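Anti-sigma-I factor RsgI2 (Clostridium thermocellum, PDB 4B9P) probably senses cellulose through this extracellular family 3 carbohydrate-binding module and, as the whole membrane protein, probably restrains the sigma factor SigI2, which polysaccharide binding may release. Local coordinates at residues T5-Q10 with T35-S40; R26-N31 with G102-I107; Q52-I57 with E126-Y131. All blocks are in the same frame, centred on the assembly; numbering follows the deposited sequence.

Interaction 1 of 3, residues T5-Q10 with T35-S40; sequences TKIELQ and TPITLS
Two threonine hydroxyls make the one direct polar link between residues 5-10 and 35-40: Thr5 OG1 and Thr35 OG1 lie 2.7 Å apart, a short hydrogen bond whose direction is not settled. The two side chains cross at about a right angle. On Thr35 the hydroxyl sits between the backbone N and the carbonyl carbon (chi1 68°), which turns OG1 to Thr5 while CG2 passes alongside Thr5 OG1 at 3.6 Å.

A water forms the second polar link. It accepts from Lys6 N at 3.0 Å and lies 3.0 Å from Thr35 O, to which it probably donates, bridging backbones that make no direct hydrogen bond to each other. Thr35 O additionally accepts from Asn31 ND2.

The apolar part is small and tight. Ile37 reaches over with its terminal methyl, and CD1 meets the branch methyl CG2 of Ile7 at 3.5 Å, a snug approach for two methyl carbons. Thr5 CG2 stands at the margin of this pair, 4.3 Å from Ile37 CD1.

Only 178 Å² is buried in all, so this is a local join, away from the metal sites. It ties the start of strand 7-13 to the short strand 37-38, which pairs with strand 98-99; Ile7 also packs on Leu29 of strand 25-31 and, across the sandwich, on Val154 of strand 152-156 and Trp162 of strand 159-162.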
loop_
_atom_site.group_PDB
_atom_site.type_symbol
_atom_site.label_atom_id
_atom_site.label_comp_id
_atom_site.label_asym_id
_atom_site.label_seq_id
_atom_site.Cartn_x
_atom_site.Cartn_y
_atom_site.Cartn_z
ATOM N N THR A 5 -18.994 -0.790 12.069
ATOM C CA THR A 5 -17.779 -1.214 11.367
ATOM C C THR A 5 -16.888 -0.005 11.206
ATOM O O THR A 5 -17.315 1.004 10.647
ATOM C CB THR A 5 -18.103 -1.824 9.982
ATOM O OG1 THR A 5 -18.894 -2.991 10.177
ATOM C CG2 THR A 5 -16.840 -2.223 9.242
ATOM N N LYS A 6 -15.663 -0.085 11.727
ATOM C CA LYS A 6 -14.772 1.064 11.702
ATOM C C LYS A 6 -13.343 0.593 11.684
ATOM O O LYS A 6 -12.989 -0.407 12.326
ATOM C CB LYS A 6 -14.997 1.964 12.924
ATOM C CG LYS A 6 -14.383 3.348 12.786
ATOM C CD LYS A 6 -14.720 4.200 14.001
ATOM C CE LYS A 6 -13.895 5.487 14.075
ATOM N NZ LYS A 6 -13.913 6.051 15.464
ATOM N N ILE A 7 -12.507 1.306 10.925
ATOM C CA ILE A 7 -11.094 1.003 10.862
ATOM C C ILE A 7 -10.269 2.283 11.013
ATOM O O ILE A 7 -10.794 3.396 10.828
ATOM C CB ILE A 7 -10.715 0.318 9.528
ATOM C CG1 ILE A 7 -11.198 1.139 8.335
ATOM C CG2 ILE A 7 -11.266 -1.123 9.521
ATOM C CD1 ILE A 7 -10.724 0.640 7.013
ATOM N N GLU A 8 -8.990 2.108 11.321
ATOM C CA GLU A 8 -8.027 3.171 11.276
ATOM C C GLU A 8 -6.860 2.663 10.446
ATOM O O GLU A 8 -6.476 1.503 10.576
ATOM C CB GLU A 8 -7.560 3.554 12.693
ATOM C CG GLU A 8 -6.565 4.673 12.689
ATOM C CD GLU A 8 -6.227 5.148 14.078
ATOM O OE1 GLU A 8 -7.034 5.924 14.633
ATOM O OE2 GLU A 8 -5.162 4.786 14.624
ATOM N N LEU A 9 -6.276 3.521 9.612
ATOM C CA LEU A 9 -5.154 3.131 8.782
ATOM C C LEU A 9 -3.983 4.016 9.177
ATOM O O LEU A 9 -4.083 5.251 9.102
ATOM C CB LEU A 9 -5.530 3.304 7.319
ATOM C CG LEU A 9 -4.623 2.812 6.203
ATOM C CD1 LEU A 9 -3.319 3.628 6.053
ATOM C CD2 LEU A 9 -4.404 1.314 6.267
ATOM N N GLN A 10 -2.882 3.387 9.600
ATOM C CA GLN A 10 -1.636 4.089 9.882
ATOM C C GLN A 10 -0.609 3.702 8.836
ATOM O O GLN A 10 -0.646 2.571 8.319
ATOM C CB GLN A 10 -1.110 3.811 11.286
ATOM C CG GLN A 10 -2.084 4.204 12.339
ATOM C CD GLN A 10 -1.517 4.023 13.722
ATOM O OE1 GLN A 10 -0.359 3.701 13.875
ATOM N NE2 GLN A 10 -2.343 4.195 14.748
ATOM N N THR A 35 -17.298 -4.676 14.980
ATOM C CA THR A 35 -17.681 -5.793 14.114
ATOM C C THR A 35 -16.419 -6.470 13.579
ATOM O O THR A 35 -15.463 -5.804 13.254
ATOM C CB THR A 35 -18.507 -5.321 12.904
ATOM O OG1 THR A 35 -17.674 -4.548 12.041
ATOM C CG2 THR A 35 -19.686 -4.481 13.370
ATOM N N PRO A 36 -16.417 -7.793 13.447
ATOM C CA PRO A 36 -15.297 -8.497 12.792
ATOM C C PRO A 36 -15.309 -8.147 11.313
ATOM O O PRO A 36 -16.365 -7.924 10.725
ATOM C CB PRO A 36 -15.644 -9.992 12.989
ATOM C CG PRO A 36 -16.593 -9.975 14.174
ATOM C CD PRO A 36 -17.414 -8.717 13.993
ATOM N N ILE A 37 -14.128 -8.115 10.710
ATOM C CA ILE A 37 -13.989 -7.807 9.294
ATOM C C ILE A 37 -13.306 -8.991 8.610
ATOM O O ILE A 37 -12.250 -9.441 9.036
ATOM C CB ILE A 37 -13.147 -6.530 9.096
ATOM C CG1 ILE A 37 -13.888 -5.326 9.707
ATOM C CG2 ILE A 37 -12.829 -6.296 7.587
ATOM C CD1 ILE A 37 -13.037 -4.086 9.892
ATOM N N THR A 38 -13.925 -9.517 7.565
ATOM C CA THR A 38 -13.302 -10.601 6.815
ATOM C C THR A 38 -12.181 -10.018 5.930
ATOM O O THR A 38 -12.448 -9.198 5.048
ATOM C CB THR A 38 -14.368 -11.310 5.952
ATOM O OG1 THR A 38 -15.365 -11.857 6.824
ATOM C CG2 THR A 38 -13.750 -12.418 5.074
ATOM N N LEU A 39 -10.928 -10.444 6.148
ATOM C CA LEU A 39 -9.808 -9.785 5.498
ATOM C C LEU A 39 -9.853 -9.913 3.982
ATOM O O LEU A 39 -9.457 -9.000 3.287
ATOM C CB LEU A 39 -8.489 -10.303 6.050
ATOM C CG LEU A 39 -8.137 -9.742 7.424
ATOM C CD1 LEU A 39 -6.986 -10.536 7.956
ATOM C CD2 LEU A 39 -7.760 -8.249 7.331
ATOM N N SER A 40 -10.321 -11.041 3.453
ATOM C CA SER A 40 -10.359 -11.205 2.005
ATOM C C SER A 40 -11.224 -10.134 1.321
ATOM O O SER A 40 -11.068 -9.889 0.126
ATOM C CB SER A 40 -10.833 -12.604 1.620
ATOM O OG SER A 40 -12.184 -12.785 2.028
HETATM O O HOH W 1 -15.355 -2.848 12.944
#

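Interaction 2 of 3, residues R26-N31 with G102-I107; sequences RIKLIN and GEYVEI
Six backbone hydrogen bonds join Ile27, Leu29 and Asn31 to the 102-107 segment, and they define an antiparallel strand pair within one sheet of the beta-sandwich of this family 3 carbohydrate-binding module. The strand directions differ by 172° and the axes approach to 4.6 Å. Ile27 with Ile107 and Leu29 with Val105 are hydrogen-bonded pairs, each linked by two reciprocal N-H to O bonds, with Leu29 N to Val105 O at 2.8 Å. At the end of the pairing Asn31 N donates to Glu103 O at 3.0 Å, with an almost straight N-H...O angle of 174°, and Gly102 N returns a bond to Asn31 O. The Asn31 side chain serves other partners: ND2 donates to Leu99 O, and OD1 accepts from Gly33 N.

Between these bonds lie the non-hydrogen-bonded pairs, where CA-H groups approach carbonyl oxygens; Lys28 CA is 3.2 Å from Val105 O.

The two faces differ in chemistry. Ile27, Leu29, Val105 and Ile107 are buried on one, where Ile27 and Ile107 meet Ile90, and Val105 and Ile107 meet Phe92, of strand 84-92. The other carries Lys28, Ile30, Tyr104 and Glu106. There Ile30 CG1 packs on Tyr104 CB at 3.8 Å, and Glu106 CB borders the edge of the tyrosine ring in its plane.

Lys28 and Tyr104 make the cation-pi contact of this face. With CG anti to the backbone N (chi1 -176°) and the chain extended beyond it, the lysine runs over one ring face of Tyr104. Its CE lies 3.7 Å from the ring centroid in a CH-pi contact, and NZ completes a cation-pi interaction 4.4 Å from the same centroid, almost on the ring normal.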
loop_
_atom_site.group_PDB
_atom_site.type_symbol
_atom_site.label_atom_id
_atom_site.label_comp_id
_atom_site.label_asym_id
_atom_site.label_seq_id
_atom_site.Cartn_x
_atom_site.Cartn_y
_atom_site.Cartn_z
ATOM N N ARG A 26 4.817 1.293 4.461
ATOM C CA ARG A 26 4.527 0.382 5.555
ATOM C C ARG A 26 3.162 0.761 6.091
ATOM O O ARG A 26 2.907 1.953 6.303
ATOM C CB ARG A 26 5.598 0.498 6.624
ATOM C CG ARG A 26 6.936 0.064 6.058
ATOM C CD ARG A 26 8.000 -0.034 7.069
ATOM N NE ARG A 26 9.138 -0.734 6.487
ATOM C CZ ARG A 26 10.161 -1.165 7.204
ATOM N NH1 ARG A 26 10.202 -0.925 8.505
ATOM N NH2 ARG A 26 11.144 -1.827 6.625
ATOM N N ILE A 27 2.292 -0.232 6.302
ATOM C CA ILE A 27 0.897 0.030 6.591
ATOM C C ILE A 27 0.441 -0.809 7.768
ATOM O O ILE A 27 0.829 -1.967 7.903
ATOM C CB ILE A 27 0.077 -0.282 5.319
ATOM C CG1 ILE A 27 0.458 0.718 4.188
ATOM C CG2 ILE A 27 -1.388 -0.230 5.573
ATOM C CD1 ILE A 27 -0.009 0.303 2.767
ATOM N N LYS A 28 -0.401 -0.218 8.607
ATOM C CA LYS A 28 -1.011 -0.910 9.732
ATOM C C LYS A 28 -2.512 -0.641 9.652
ATOM O O LYS A 28 -2.933 0.529 9.721
ATOM C CB LYS A 28 -0.408 -0.422 11.041
ATOM C CG LYS A 28 -0.862 -1.109 12.281
ATOM C CD LYS A 28 0.001 -0.663 13.490
ATOM C CE LYS A 28 -0.544 -1.184 14.785
ATOM N NZ LYS A 28 0.170 -0.682 15.998
ATOM N N LEU A 29 -3.287 -1.694 9.460
ATOM C CA LEU A 29 -4.734 -1.587 9.397
ATOM C C LEU A 29 -5.307 -2.078 10.699
ATOM O O LEU A 29 -5.047 -3.231 11.093
ATOM C CB LEU A 29 -5.258 -2.491 8.299
ATOM C CG LEU A 29 -6.761 -2.684 8.176
ATOM C CD1 LEU A 29 -7.427 -1.385 7.767
ATOM C CD2 LEU A 29 -7.087 -3.822 7.200
ATOM N N ILE A 30 -6.062 -1.225 11.362
ATOM C CA ILE A 30 -6.562 -1.523 12.701
ATOM C C ILE A 30 -8.074 -1.550 12.708
ATOM O O ILE A 30 -8.717 -0.644 12.181
ATOM C CB ILE A 30 -6.085 -0.489 13.762
ATOM C CG1 ILE A 30 -4.560 -0.347 13.686
ATOM C CG2 ILE A 30 -6.564 -0.888 15.151
ATOM C CD1 ILE A 30 -4.114 1.091 13.717
ATOM N N ASN A 31 -8.650 -2.586 13.312
ATOM C CA ASN A 31 -10.084 -2.630 13.466
ATOM C C ASN A 31 -10.447 -1.883 14.755
ATOM O O ASN A 31 -10.189 -2.352 15.870
ATOM C CB ASN A 31 -10.546 -4.084 13.519
ATOM C CG ASN A 31 -12.072 -4.215 13.537
ATOM O OD1 ASN A 31 -12.769 -3.241 13.864
ATOM N ND2 ASN A 31 -12.587 -5.391 13.196
ATOM N N GLY A 102 -10.106 -4.530 17.694
ATOM C CA GLY A 102 -8.921 -4.396 18.516
ATOM C C GLY A 102 -7.681 -5.035 17.885
ATOM O O GLY A 102 -6.567 -4.861 18.387
ATOM N N GLU A 103 -7.848 -5.788 16.803
ATOM C CA GLU A 103 -6.710 -6.429 16.167
ATOM C C GLU A 103 -6.224 -5.593 15.009
ATOM O O GLU A 103 -6.931 -4.718 14.518
ATOM C CB GLU A 103 -7.074 -7.841 15.691
ATOM C CG GLU A 103 -7.447 -8.754 16.841
ATOM C CD GLU A 103 -7.619 -10.195 16.412
ATOM O OE1 GLU A 103 -8.065 -10.433 15.241
ATOM O OE2 GLU A 103 -7.321 -11.074 17.259
ATOM N N TYR A 104 -5.010 -5.893 14.562
ATOM C CA TYR A 104 -4.443 -5.174 13.436
ATOM C C TYR A 104 -3.634 -6.072 12.540
ATOM O O TYR A 104 -3.157 -7.140 12.967
ATOM C CB TYR A 104 -3.585 -3.983 13.922
ATOM C CG TYR A 104 -2.279 -4.420 14.504
ATOM C CD1 TYR A 104 -1.147 -4.569 13.711
ATOM C CD2 TYR A 104 -2.169 -4.690 15.855
ATOM C CE1 TYR A 104 0.048 -4.987 14.238
ATOM C CE2 TYR A 104 -0.974 -5.092 16.402
ATOM C CZ TYR A 104 0.131 -5.239 15.591
ATOM O OH TYR A 104 1.316 -5.636 16.155
ATOM N N VAL A 105 -3.463 -5.626 11.302
ATOM C CA VAL A 105 -2.495 -6.241 10.402
ATOM C C VAL A 105 -1.461 -5.195 10.029
ATOM O O VAL A 105 -1.805 -4.045 9.716
ATOM C CB VAL A 105 -3.140 -6.811 9.103
ATOM C CG1 VAL A 105 -2.040 -7.409 8.180
ATOM C CG2 VAL A 105 -4.164 -7.853 9.466
ATOM N N GLU A 106 -0.201 -5.604 10.070
ATOM C CA GLU A 106 0.909 -4.758 9.647
ATOM C C GLU A 106 1.537 -5.401 8.407
ATOM O O GLU A 106 1.769 -6.609 8.388
ATOM C CB GLU A 106 1.933 -4.645 10.777
ATOM C CG GLU A 106 3.091 -3.712 10.446
ATOM C CD GLU A 106 4.085 -3.561 11.598
ATOM O OE1 GLU A 106 3.769 -4.021 12.728
ATOM O OE2 GLU A 106 5.176 -2.988 11.369
ATOM N N ILE A 107 1.804 -4.577 7.391
ATOM C CA ILE A 107 2.307 -5.057 6.110
ATOM C C ILE A 107 3.487 -4.207 5.713
ATOM O O ILE A 107 3.352 -2.982 5.584
ATOM C CB ILE A 107 1.229 -4.995 5.011
ATOM C CG1 ILE A 107 -0.019 -5.732 5.492
ATOM C CG2 ILE A 107 1.763 -5.609 3.707
ATOM C CD1 ILE A 107 -1.155 -5.643 4.590
#

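Interaction 3 of 3, residues Q52-I57 with E126-Y131; sequences QVINEI and EWNYMY. With ZN (zinc ion), chain E.
A chi1 of 176° sends Val53 CG1 away from the backbone N and sets CG2 over one face of the Tyr131 ring. Tyr131, with CG beside its own backbone N (chi1 -70°), presents that face to the valine and carries its hydroxyl on to Glu56. The CH-pi geometry is clear: Val53 CG2 lies 3.8 Å from the Tyr131 ring centroid, 22° off the normal, toward the rim.

Tyr131 OH donates to Glu56 OE2 at 2.6 Å, using the anti lone pair of the carboxylate; Tyr48 OH bonds the same oxygen. One backbone bond crosses, Ile54 N to Asn128 O at 3.1 Å, its donor well tilted from the carbonyl plane. A water accepts from Gln52 N and donates to Trp127 O and Met130 O, both at 2.7 Å. The Gln52 amide and Trp127 indole planes are close to parallel, but OE1 approaches obliquely, 3.5 Å from Trp127 CB, so no stack is implied.

Away from the 52-57 contact, Glu126 OE2 binds zinc at 1.9 Å, with a water and Glu19. Tyr131's side chain comes within about 5 Å of the calcium ion. The contact fastens the loop between helix 114-117 and strand 131-132 to the lead-in and first residue of edge strand 56-63, with Tyr131 also packed on Thr20 of strand 19-20.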
loop_
_atom_site.group_PDB
_atom_site.type_symbol
_atom_site.label_atom_id
_atom_site.label_comp_id
_atom_site.label_asym_id
_atom_site.label_seq_id
_atom_site.Cartn_x
_atom_site.Cartn_y
_atom_site.Cartn_z
ATOM N N GLN A 52 8.768 6.822 -15.251
ATOM C CA GLN A 52 9.210 5.968 -16.366
ATOM C C GLN A 52 9.650 4.573 -15.921
ATOM O O GLN A 52 10.291 3.858 -16.678
ATOM C CB GLN A 52 10.320 6.686 -17.139
ATOM C CG GLN A 52 9.801 7.948 -17.833
ATOM C CD GLN A 52 10.880 8.619 -18.614
ATOM O OE1 GLN A 52 11.756 9.317 -18.043
ATOM N NE2 GLN A 52 10.883 8.388 -19.913
ATOM N N VAL A 53 9.288 4.170 -14.706
ATOM C CA VAL A 53 9.721 2.887 -14.207
ATOM C C VAL A 53 8.963 1.762 -14.890
ATOM O O VAL A 53 7.758 1.879 -15.137
ATOM C CB VAL A 53 9.523 2.851 -12.656
ATOM C CG1 VAL A 53 9.891 1.475 -12.113
ATOM C CG2 VAL A 53 10.410 3.939 -12.023
ATOM N N ILE A 54 9.677 0.688 -15.233
ATOM C CA ILE A 54 9.097 -0.485 -15.897
ATOM C C ILE A 54 9.362 -1.747 -15.058
ATOM O O ILE A 54 10.108 -1.696 -14.069
ATOM C CB ILE A 54 9.654 -0.622 -17.336
ATOM C CG1 ILE A 54 11.178 -0.846 -17.322
ATOM C CG2 ILE A 54 9.201 0.564 -18.182
ATOM C CD1 ILE A 54 11.749 -1.241 -18.693
ATOM N N ASN A 55 8.795 -2.884 -15.474
ATOM C CA ASN A 55 8.918 -4.162 -14.747
ATOM C C ASN A 55 8.424 -4.040 -13.310
ATOM O O ASN A 55 8.979 -4.687 -12.409
ATOM C CB ASN A 55 10.356 -4.690 -14.701
ATOM C CG ASN A 55 11.041 -4.732 -16.035
ATOM O OD1 ASN A 55 10.456 -5.105 -17.058
ATOM N ND2 ASN A 55 12.331 -4.417 -16.034
ATOM N N GLU A 56 7.407 -3.224 -13.074
ATOM C CA GLU A 56 7.021 -2.976 -11.680
ATOM C C GLU A 56 6.392 -4.224 -11.066
ATOM O O GLU A 56 5.447 -4.767 -11.615
ATOM C CB GLU A 56 6.040 -1.842 -11.617
ATOM C CG GLU A 56 6.578 -0.505 -12.048
ATOM C CD GLU A 56 5.500 0.535 -11.824
ATOM O OE1 GLU A 56 4.631 0.697 -12.726
ATOM O OE2 GLU A 56 5.412 1.122 -10.713
ATOM N N ILE A 57 6.893 -4.634 -9.898
ATOM C CA ILE A 57 6.355 -5.770 -9.164
ATOM C C ILE A 57 6.137 -5.350 -7.721
ATOM O O ILE A 57 6.726 -4.372 -7.227
ATOM C CB ILE A 57 7.304 -7.005 -9.240
ATOM C CG1 ILE A 57 8.641 -6.709 -8.559
ATOM C CG2 ILE A 57 7.453 -7.489 -10.698
ATOM C CD1 ILE A 57 9.450 -7.971 -8.276
ATOM N N GLU A 126 18.742 5.084 -15.758
ATOM C CA GLU A 126 18.240 5.350 -14.420
ATOM C C GLU A 126 16.723 5.502 -14.394
ATOM O O GLU A 126 16.061 5.055 -13.455
ATOM C CB GLU A 126 18.913 6.643 -13.882
ATOM C CG GLU A 126 18.343 7.091 -12.602
ATOM C CD GLU A 126 18.976 8.324 -11.987
ATOM O OE1 GLU A 126 20.173 8.564 -12.194
ATOM O OE2 GLU A 126 18.284 9.066 -11.246
ATOM N N TRP A 127 16.168 6.230 -15.372
ATOM C CA TRP A 127 14.737 6.552 -15.368
ATOM C C TRP A 127 13.847 5.311 -15.467
ATOM O O TRP A 127 12.668 5.363 -15.098
ATOM C CB TRP A 127 14.394 7.583 -16.434
ATOM C CG TRP A 127 14.773 7.162 -17.791
ATOM C CD1 TRP A 127 14.060 6.342 -18.643
ATOM C CD2 TRP A 127 15.976 7.526 -18.488
ATOM N NE1 TRP A 127 14.760 6.190 -19.829
ATOM C CE2 TRP A 127 15.929 6.914 -19.761
ATOM C CE3 TRP A 127 17.074 8.323 -18.162
ATOM C CZ2 TRP A 127 16.943 7.079 -20.704
ATOM C CZ3 TRP A 127 18.089 8.492 -19.109
ATOM C CH2 TRP A 127 18.008 7.880 -20.361
ATOM N N ASN A 128 14.392 4.185 -15.907
ATOM C CA ASN A 128 13.561 2.985 -15.982
ATOM C C ASN A 128 13.458 2.231 -14.648
ATOM O O ASN A 128 12.690 1.255 -14.557
ATOM C CB ASN A 128 14.038 2.035 -17.114
ATOM C CG ASN A 128 13.501 2.438 -18.474
ATOM O OD1 ASN A 128 12.378 3.001 -18.615
ATOM N ND2 ASN A 128 14.291 2.214 -19.477
ATOM N N TYR A 129 14.159 2.711 -13.598
ATOM C CA TYR A 129 13.989 2.128 -12.264
ATOM C C TYR A 129 13.871 3.156 -11.157
ATOM O O TYR A 129 13.490 2.782 -10.032
ATOM C CB TYR A 129 15.032 1.053 -11.919
ATOM C CG TYR A 129 16.464 1.588 -11.938
ATOM C CD1 TYR A 129 17.027 2.159 -10.804
ATOM C CD2 TYR A 129 17.252 1.507 -13.095
ATOM C CE1 TYR A 129 18.295 2.624 -10.804
ATOM C CE2 TYR A 129 18.555 1.966 -13.100
ATOM C CZ TYR A 129 19.069 2.501 -11.945
ATOM O OH TYR A 129 20.356 2.975 -11.969
ATOM N N MET A 130 14.189 4.418 -11.430
ATOM C CA MET A 130 14.143 5.422 -10.367
ATOM C C MET A 130 12.788 6.132 -10.382
ATOM O O MET A 130 12.421 6.776 -11.375
ATOM C CB MET A 130 15.262 6.430 -10.578
ATOM C CG MET A 130 15.553 7.267 -9.357
ATOM S SD MET A 130 16.406 6.347 -8.028
ATOM C CE MET A 130 18.109 6.491 -8.621
ATOM N N TYR A 131 12.043 6.005 -9.283
ATOM C CA TYR A 131 10.815 6.756 -9.046
ATOM C C TYR A 131 11.102 8.138 -8.511
ATOM O O TYR A 131 12.057 8.329 -7.737
ATOM C CB TYR A 131 10.015 6.071 -7.986
ATOM C CG TYR A 131 9.392 4.747 -8.374
ATOM C CD1 TYR A 131 8.347 4.691 -9.277
ATOM C CD2 TYR A 131 9.811 3.577 -7.768
ATOM C CE1 TYR A 131 7.728 3.472 -9.567
ATOM C CE2 TYR A 131 9.192 2.371 -8.024
ATOM C CZ TYR A 131 8.137 2.331 -8.902
ATOM O OH TYR A 131 7.527 1.118 -9.163
HETATM ZN ZN ZN E . 18.788 10.519 -10.099
HETATM O O HOH W 2 11.221 7.208 -13.736
HETATM O O HOH W 3 19.057 12.497 -9.803
#

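In the fold
Interactions 1 and 2 adjoin, their centres 9 Å apart, because strands 7-13 and 25-31 are sheet neighbours: Gln10 O to Lys28 N and Glu8 O to Ile30 N are probable hydrogen bonds between them. Interaction 2 is the inner strand pairing, with one buried apolar face and dense backbone bonding. Interaction 1 is a smaller margin contact, relying on hydroxyls, water and a methyl pair. Interaction 3 lies on the opposite side of the chain's centre, about 29 Å from interaction 2 between centres, yet reaches the same sheet through strand 56-63, neighbour of 104-111. It is a loop contact mixing side-chain, backbone and water bonds, with Tyr131 close to the calcium site.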